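Local coordinates for protein putative phosphosugar isomerases (Salmonella typhimurium LT2, PDB 3FKJ) that probably binds carbohydrate derivatives such as sugar phosphates and may isomerise them, at residues E25-I30 with A163-A168; K155-L160 with S181-F186. All coordinates share one frame; numbering follows the deposited sequence.

Interaction 1. Residues E25-I30 with A163-A168; sequences ENARRI and ALEILA
Glu165 lays its carboxylate against the base of the Arg28 side chain, and its own lower chain against Ala27. The carboxylate carbon CD sits 3.7 Å from CB of Arg28. Its oxygen OE1 lies 3.6 Å from CD of the same arginine. The touching atoms on the arginine are thus its methylenes, not its charged end. CG of Glu165 fits against the methyl of Ala27, with 3.8 Å from that CG to Ala27 CB.

Torsions explain the near miss of the charges. In Arg28, CG stands opposite the backbone N (chi1 179°), and the chain then bends twice and carries the guanidinium off. Its plane is turned 85° from that of the Glu165 carboxylate. NE of Arg28 stays 4.9 Å from OE2 of Glu165, too far for a salt bridge, though the opposite charges probably still attract. Glu165 also bends, at chi2 (-63°), which folds its carboxylate back over Arg28.

The contact joins two helices, 22-35 and 155-170, of the N-terminal half of the chain, whose five-stranded parallel sheet belongs to an SIS domain. Their backbones come close here: CA of Arg28 and CA of Glu165 are 5.8 Å apart. The small side chain of Ala27, directed at the other helix, suits such a close approach.

The Glu165 carboxylate is buried, but both oxygens have partners: OE2 bonds to the hydroxyl of Tyr176, and OE1 to the amide NE2 of Gln169. The Tyr176 hydroxyl also takes part in a weak bond with Arg28 NH1. Gln169, one turn on from Glu165 in the same helix, bonds through NE2 to the backbone O of Arg28 as well.

Interaction 2. Residues K155-L160 with S181-F186; sequences KAAYSL and SAFGRF
The Phe183 ring reaches across to helix 155-170 and meets Ala157 and Leu160, one helical turn apart. Its far end does the touching. CE1 packs on the Ala157 methyl, 3.9 Å from Ala157 CB. CE2, on the other flank of the ring, is 3.9 Å from Leu160 CD2. Between them, CZ lies 3.6 Å from the backbone O of Ala157. That oxygen already accepts the backbone bond from Leu160 N, three residues on, so the ring adds an apolar neighbour to a carbonyl in use.

Leu160 offers more than one carbon to the ring. With chi1 at -175°, its CG is trans to N, and CB, CG and CD2 all lie near CE2 of Phe183. CB is 4.1 Å from that atom. The Leu160 side chain and the ring meet at a slant. All three residues are buried. The ring also stacks with Trp161 and meets Phe312 edge-to-face, which probably limits its freedom to turn.

The rest is looser. The backbones stay well apart: the nearest CA atoms, of Ala157 and Phe183, are 8.9 Å from each other. Phe186 is directed at helix 155-170, but its CE2 stays 5.5 Å from CB of Ala157, and it packs on Leu315 and Pro151 instead. Farther out, Gly184 is exposed and Arg185 partly so. Arg185 turns back along its own segment, where NH2 bonds to Ser181 OG at 3.2 Å and one guanidinium face lies over Ser181 O. It also bonds to the backbone O of Leu304.

Phe183 thus ties helix 176-184, in the helical stretch between the two parallel sheets, to helix 155-170 of the N-terminal, SIS-type alpha/beta half.

In the fold
Interactions 1 and 2 share helix 155-170. Interaction 2 uses residues 155-160, earlier in the helix, and interaction 1 uses 163-168 farther along. Their centres are about 12 Å apart. They touch directly where Asn26 ND2 packs against Tyr158 OH, 3.3 Å away. Helix 176-184 also serves both: Phe183 carries interaction 2, while Tyr176 at its start binds Glu165 of interaction 1. Helix 155-170 thus packs against helices 22-35 and 176-184. The Ala157 side chain lies about 4 Å from a bound thiocyanate ion. The ion probably comes from the crystallisation liquor, but it may mark a pocket beside interaction 2.

Interaction 1. Residues E25-I30 with A163-A168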
ATOM      1  N   GLU A  25      29.070  -1.010  -5.453  1.00 35.60           N
ATOM      2  CA  GLU A  25      29.998  -1.932  -4.813  1.00 36.27           C
ATOM      3  C   GLU A  25      29.520  -2.420  -3.453  1.00 35.93           C
ATOM      4  O   GLU A  25      29.667  -3.592  -3.141  1.00 31.47           O
ATOM      5  CB  GLU A  25      31.389  -1.298  -4.687  1.00 34.55           C
ATOM      6  CG  GLU A  25      32.529  -2.286  -4.745  1.00 41.79           C
ATOM      7  CD  GLU A  25      33.856  -1.691  -5.334  1.00 43.84           C
ATOM      8  OE1 GLU A  25      33.964  -0.455  -5.541  1.00 45.92           O
ATOM      9  OE2 GLU A  25      34.792  -2.477  -5.590  1.00 51.12           O
ATOM     10  N   ASN A  26      28.961  -1.514  -2.647  1.00 37.50           N
ATOM     11  CA  ASN A  26      28.351  -1.880  -1.361  1.00 38.40           C
ATOM     12  C   ASN A  26      27.267  -2.917  -1.525  1.00 36.67           C
ATOM     13  O   ASN A  26      27.298  -3.978  -0.885  1.00 35.87           O
ATOM     14  CB  ASN A  26      27.745  -0.656  -0.656  1.00 40.57           C
ATOM     15  CG  ASN A  26      28.782   0.164   0.107  1.00 40.99           C
ATOM     16  OD1 ASN A  26      29.926  -0.269   0.298  1.00 44.30           O
ATOM     17  ND2 ASN A  26      28.383   1.344   0.550  1.00 33.45           N
ATOM     18  N   ALA A  27      26.307  -2.607  -2.393  1.00 37.81           N
ATOM     19  CA  ALA A  27      25.201  -3.517  -2.685  1.00 36.13           C
ATOM     20  C   ALA A  27      25.703  -4.879  -3.115  1.00 35.14           C
ATOM     21  O   ALA A  27      25.221  -5.924  -2.668  1.00 33.28           O
ATOM     22  CB  ALA A  27      24.310  -2.940  -3.780  1.00 37.25           C
ATOM     23  N   ARG A  28      26.689  -4.869  -4.001  1.00 35.86           N
ATOM     24  CA  ARG A  28      27.169  -6.101  -4.589  1.00 36.13           C
ATOM     25  C   ARG A  28      27.890  -6.975  -3.566  1.00 36.37           C
ATOM     26  O   ARG A  28      27.659  -8.195  -3.535  1.00 35.67           O
ATOM     27  CB  ARG A  28      28.045  -5.805  -5.804  1.00 37.12           C
ATOM     28  CG  ARG A  28      28.589  -7.046  -6.443  1.00 44.38           C
ATOM     29  CD  ARG A  28      28.645  -6.940  -7.934  1.00 47.05           C
ATOM     30  NE  ARG A  28      29.942  -6.504  -8.427  1.00 54.78           N
ATOM     31  CZ  ARG A  28      30.273  -6.534  -9.717  1.00 53.89           C
ATOM     32  NH1 ARG A  28      29.401  -6.955 -10.644  1.00 50.42           N
ATOM     33  NH2 ARG A  28      31.477  -6.143 -10.087  1.00 47.65           N
ATOM     34  N   ARG A  29      28.742  -6.363  -2.735  1.00 35.96           N
ATOM     35  CA  ARG A  29      29.440  -7.100  -1.666  1.00 36.60           C
ATOM     36  C   ARG A  29      28.455  -7.649  -0.651  1.00 35.94           C
ATOM     37  O   ARG A  29      28.585  -8.779  -0.191  1.00 34.81           O
ATOM     38  CB  ARG A  29      30.408  -6.228  -0.879  1.00 37.48           C
ATOM     39  CG  ARG A  29      31.554  -5.589  -1.612  1.00 46.19           C
ATOM     40  CD  ARG A  29      32.372  -4.653  -0.653  1.00 57.67           C
ATOM     41  NE  ARG A  29      31.536  -3.745   0.167  1.00 62.25           N
ATOM     42  CZ  ARG A  29      31.017  -4.036   1.369  1.00 62.40           C
ATOM     43  NH1 ARG A  29      31.219  -5.224   1.947  1.00 63.98           N
ATOM     44  NH2 ARG A  29      30.268  -3.140   1.994  1.00 60.08           N
ATOM     45  N   ILE A  30      27.467  -6.847  -0.272  1.00 35.70           N
ATOM     46  CA  ILE A  30      26.527  -7.312   0.755  1.00 34.74           C
ATOM     47  C   ILE A  30      25.771  -8.567   0.298  1.00 35.21           C
ATOM     48  O   ILE A  30      25.671  -9.557   1.054  1.00 32.91           O
ATOM     49  CB  ILE A  30      25.595  -6.187   1.242  1.00 33.96           C
ATOM     50  CG1 ILE A  30      26.443  -5.138   1.996  1.00 36.90           C
ATOM     51  CG2 ILE A  30      24.471  -6.758   2.148  1.00 28.54           C
ATOM     52  CD1 ILE A  30      25.773  -3.821   2.238  1.00 31.71           C
ATOM     53  N   ALA A 163      18.069  -4.212  -4.725  1.00 30.16           N
ATOM     54  CA  ALA A 163      17.158  -4.979  -5.589  1.00 31.32           C
ATOM     55  C   ALA A 163      17.858  -5.568  -6.828  1.00 32.65           C
ATOM     56  O   ALA A 163      17.690  -6.773  -7.118  1.00 29.88           O
ATOM     57  CB  ALA A 163      15.966  -4.142  -6.033  1.00 29.73           C
ATOM     58  N   LEU A 164      18.566  -4.695  -7.573  1.00 32.68           N
ATOM     59  CA  LEU A 164      19.335  -5.103  -8.750  1.00 33.81           C
ATOM     60  C   LEU A 164      20.247  -6.294  -8.428  1.00 34.72           C
ATOM     61  O   LEU A 164      20.271  -7.283  -9.161  1.00 33.74           O
ATOM     62  CB  LEU A 164      20.210  -3.946  -9.258  1.00 35.73           C
ATOM     63  CG  LEU A 164      21.235  -4.250 -10.356  1.00 30.63           C
ATOM     64  CD1 LEU A 164      20.488  -4.522 -11.655  1.00 29.06           C
ATOM     65  CD2 LEU A 164      22.283  -3.091 -10.483  1.00 31.02           C
ATOM     66  N   GLU A 165      20.990  -6.172  -7.332  1.00 32.71           N
ATOM     67  CA  GLU A 165      21.935  -7.206  -6.907  1.00 31.32           C
ATOM     68  C   GLU A 165      21.304  -8.490  -6.415  1.00 31.46           C
ATOM     69  O   GLU A 165      21.796  -9.575  -6.729  1.00 32.17           O
ATOM     70  CB  GLU A 165      22.902  -6.642  -5.858  1.00 31.13           C
ATOM     71  CG  GLU A 165      23.864  -5.620  -6.438  1.00 30.99           C
ATOM     72  CD  GLU A 165      24.798  -6.213  -7.492  1.00 39.95           C
ATOM     73  OE1 GLU A 165      25.145  -7.424  -7.435  1.00 36.51           O
ATOM     74  OE2 GLU A 165      25.199  -5.446  -8.381  1.00 38.51           O
ATOM     75  N   ILE A 166      20.187  -8.382  -5.701  1.00 34.04           N
ATOM     76  CA  ILE A 166      19.444  -9.579  -5.292  1.00 31.74           C
ATOM     77  C   ILE A 166      18.995 -10.368  -6.519  1.00 31.71           C
ATOM     78  O   ILE A 166      19.163 -11.563  -6.567  1.00 30.42           O
ATOM     79  CB  ILE A 166      18.288  -9.273  -4.330  1.00 33.17           C
ATOM     80  CG1 ILE A 166      18.849  -8.746  -2.996  1.00 30.91           C
ATOM     81  CG2 ILE A 166      17.425 -10.550  -4.111  1.00 30.78           C
ATOM     82  CD1 ILE A 166      17.823  -7.997  -2.129  1.00 26.04           C
ATOM     83  N   LEU A 167      18.463  -9.676  -7.517  1.00 32.56           N
ATOM     84  CA  LEU A 167      17.950 -10.300  -8.694  1.00 31.22           C
ATOM     85  C   LEU A 167      19.076 -10.858  -9.501  1.00 31.99           C
ATOM     86  O   LEU A 167      19.022 -12.007  -9.915  1.00 33.53           O
ATOM     87  CB  LEU A 167      17.143  -9.295  -9.563  1.00 30.59           C
ATOM     88  CG  LEU A 167      16.609  -9.816 -10.922  1.00 31.05           C
ATOM     89  CD1 LEU A 167      15.481 -10.805 -10.796  1.00 27.70           C
ATOM     90  CD2 LEU A 167      16.231  -8.646 -11.853  1.00 32.42           C
ATOM     91  N   ALA A 168      20.091 -10.042  -9.760  1.00 34.39           N
ATOM     92  CA  ALA A 168      21.198 -10.458 -10.594  1.00 33.53           C
ATOM     93  C   ALA A 168      21.913 -11.685 -10.015  1.00 34.16           C
ATOM     94  O   ALA A 168      22.274 -12.582 -10.767  1.00 32.41           O
ATOM     95  CB  ALA A 168      22.240  -9.283 -10.813  1.00 33.38           C
TER

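Interaction 2. Residues K155-L160 with S181-F186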
ATOM      1  N   LYS A 155      19.107   7.246  -0.023  1.00 31.18           N
ATOM      2  CA  LYS A 155      18.357   6.129   0.607  1.00 32.18           C
ATOM      3  C   LYS A 155      17.505   5.353  -0.387  1.00 32.71           C
ATOM      4  O   LYS A 155      17.604   4.147  -0.438  1.00 34.08           O
ATOM      5  CB  LYS A 155      17.461   6.668   1.720  1.00 30.32           C
ATOM      6  CG  LYS A 155      16.766   5.621   2.574  1.00 32.24           C
ATOM      7  CD  LYS A 155      16.005   6.246   3.751  1.00 33.24           C
ATOM      8  CE  LYS A 155      14.740   6.985   3.361  1.00 39.84           C
ATOM      9  NZ  LYS A 155      14.260   7.859   4.499  1.00 39.94           N
ATOM     10  N   ALA A 156      16.690   6.046  -1.191  1.00 33.22           N
ATOM     11  CA  ALA A 156      15.810   5.371  -2.145  1.00 31.84           C
ATOM     12  C   ALA A 156      16.597   4.713  -3.257  1.00 32.73           C
ATOM     13  O   ALA A 156      16.215   3.617  -3.709  1.00 32.46           O
ATOM     14  CB  ALA A 156      14.763   6.342  -2.724  1.00 32.73           C
ATOM     15  N   ALA A 157      17.690   5.368  -3.701  1.00 32.01           N
ATOM     16  CA  ALA A 157      18.580   4.800  -4.709  1.00 31.58           C
ATOM     17  C   ALA A 157      19.110   3.412  -4.273  1.00 31.86           C
ATOM     18  O   ALA A 157      19.200   2.501  -5.070  1.00 31.70           O
ATOM     19  CB  ALA A 157      19.741   5.747  -5.001  1.00 26.51           C
ATOM     20  N   TYR A 158      19.475   3.278  -3.000  1.00 32.07           N
ATOM     21  CA  TYR A 158      20.012   2.018  -2.474  1.00 31.53           C
ATOM     22  C   TYR A 158      18.974   0.892  -2.508  1.00 32.97           C
ATOM     23  O   TYR A 158      19.331  -0.277  -2.642  1.00 32.39           O
ATOM     24  CB  TYR A 158      20.563   2.225  -1.059  1.00 32.59           C
ATOM     25  CG  TYR A 158      22.053   2.527  -0.999  1.00 33.29           C
ATOM     26  CD1 TYR A 158      22.995   1.518  -1.132  1.00 32.60           C
ATOM     27  CD2 TYR A 158      22.511   3.811  -0.795  1.00 34.20           C
ATOM     28  CE1 TYR A 158      24.364   1.785  -1.044  1.00 34.88           C
ATOM     29  CE2 TYR A 158      23.858   4.084  -0.728  1.00 35.42           C
ATOM     30  CZ  TYR A 158      24.783   3.068  -0.861  1.00 34.37           C
ATOM     31  OH  TYR A 158      26.119   3.365  -0.777  1.00 34.71           O
ATOM     32  N   SER A 159      17.690   1.243  -2.429  1.00 32.16           N
ATOM     33  CA  SER A 159      16.648   0.231  -2.575  1.00 32.53           C
ATOM     34  C   SER A 159      16.787  -0.404  -3.961  1.00 31.87           C
ATOM     35  O   SER A 159      16.600  -1.608  -4.100  1.00 30.46           O
ATOM     36  CB  SER A 159      15.215   0.779  -2.342  1.00 32.47           C
ATOM     37  OG  SER A 159      14.723   1.542  -3.435  1.00 31.86           O
ATOM     38  N   LEU A 160      17.135   0.403  -4.975  1.00 30.71           N
ATOM     39  CA  LEU A 160      17.178  -0.103  -6.345  1.00 31.35           C
ATOM     40  C   LEU A 160      18.487  -0.849  -6.577  1.00 31.66           C
ATOM     41  O   LEU A 160      18.496  -1.881  -7.227  1.00 32.66           O
ATOM     42  CB  LEU A 160      16.959   1.013  -7.378  1.00 30.10           C
ATOM     43  CG  LEU A 160      16.874   0.564  -8.859  1.00 32.32           C
ATOM     44  CD1 LEU A 160      15.836  -0.503  -9.135  1.00 27.96           C
ATOM     45  CD2 LEU A 160      16.668   1.738  -9.768  1.00 29.11           C
ATOM     46  N   SER A 181      24.695   1.510 -15.929  1.00 40.69           N
ATOM     47  CA  SER A 181      25.158   2.680 -16.677  1.00 41.42           C
ATOM     48  C   SER A 181      24.042   3.730 -16.692  1.00 39.55           C
ATOM     49  O   SER A 181      24.341   4.910 -16.715  1.00 34.37           O
ATOM     50  CB  SER A 181      25.688   2.306 -18.083  1.00 41.68           C
ATOM     51  OG  SER A 181      24.662   2.274 -19.046  1.00 49.85           O
ATOM     52  N   ALA A 182      22.766   3.303 -16.624  1.00 37.27           N
ATOM     53  CA  ALA A 182      21.649   4.241 -16.385  1.00 36.24           C
ATOM     54  C   ALA A 182      21.890   4.987 -15.077  1.00 35.23           C
ATOM     55  O   ALA A 182      21.778   6.204 -15.023  1.00 35.04           O
ATOM     56  CB  ALA A 182      20.319   3.518 -16.330  1.00 37.56           C
ATOM     57  N   PHE A 183      22.226   4.252 -14.017  1.00 36.12           N
ATOM     58  CA  PHE A 183      22.553   4.873 -12.708  1.00 36.00           C
ATOM     59  C   PHE A 183      23.761   5.822 -12.800  1.00 36.67           C
ATOM     60  O   PHE A 183      23.856   6.785 -12.026  1.00 36.34           O
ATOM     61  CB  PHE A 183      22.837   3.810 -11.632  1.00 35.96           C
ATOM     62  CG  PHE A 183      21.829   3.769 -10.495  1.00 37.23           C
ATOM     63  CD1 PHE A 183      21.495   4.927  -9.798  1.00 37.64           C
ATOM     64  CD2 PHE A 183      21.297   2.548 -10.061  1.00 35.94           C
ATOM     65  CE1 PHE A 183      20.610   4.897  -8.725  1.00 29.12           C
ATOM     66  CE2 PHE A 183      20.368   2.493  -8.991  1.00 36.34           C
ATOM     67  CZ  PHE A 183      20.030   3.667  -8.326  1.00 38.99           C
ATOM     68  N   GLY A 184      24.692   5.535 -13.716  1.00 37.23           N
ATOM     69  CA  GLY A 184      25.850   6.411 -13.941  1.00 38.92           C
ATOM     70  C   GLY A 184      25.483   7.745 -14.570  1.00 39.47           C
ATOM     71  O   GLY A 184      26.250   8.709 -14.482  1.00 40.64           O
ATOM     72  N   ARG A 185      24.315   7.793 -15.210  1.00 38.03           N
ATOM     73  CA  ARG A 185      23.806   8.997 -15.845  1.00 39.89           C
ATOM     74  C   ARG A 185      22.825   9.741 -14.950  1.00 39.02           C
ATOM     75  O   ARG A 185      22.343  10.831 -15.289  1.00 38.30           O
ATOM     76  CB  ARG A 185      23.125   8.649 -17.168  1.00 40.90           C
ATOM     77  CG  ARG A 185      24.099   8.396 -18.293  1.00 43.45           C
ATOM     78  CD  ARG A 185      23.385   8.238 -19.615  1.00 48.58           C
ATOM     79  NE  ARG A 185      22.737   6.937 -19.718  1.00 53.04           N
ATOM     80  CZ  ARG A 185      23.378   5.789 -19.937  1.00 57.53           C
ATOM     81  NH1 ARG A 185      24.704   5.758 -20.068  1.00 55.83           N
ATOM     82  NH2 ARG A 185      22.688   4.655 -20.017  1.00 56.66           N
ATOM     83  N   PHE A 186      22.551   9.162 -13.797  1.00 39.79           N
ATOM     84  CA  PHE A 186      21.411   9.590 -13.010  1.00 38.17           C
ATOM     85  C   PHE A 186      21.644  10.972 -12.407  1.00 37.33           C
ATOM     86  O   PHE A 186      20.723  11.793 -12.390  1.00 33.51           O
ATOM     87  CB  PHE A 186      21.089   8.574 -11.919  1.00 36.42           C
ATOM     88  CG  PHE A 186      19.823   8.890 -11.158  1.00 37.54           C
ATOM     89  CD1 PHE A 186      18.599   9.031 -11.830  1.00 41.49           C
ATOM     90  CD2 PHE A 186      19.844   9.056  -9.776  1.00 35.08           C
ATOM     91  CE1 PHE A 186      17.401   9.298 -11.123  1.00 38.45           C
ATOM     92  CE2 PHE A 186      18.672   9.353  -9.082  1.00 37.64           C
ATOM     93  CZ  PHE A 186      17.446   9.472  -9.761  1.00 37.96           C
TER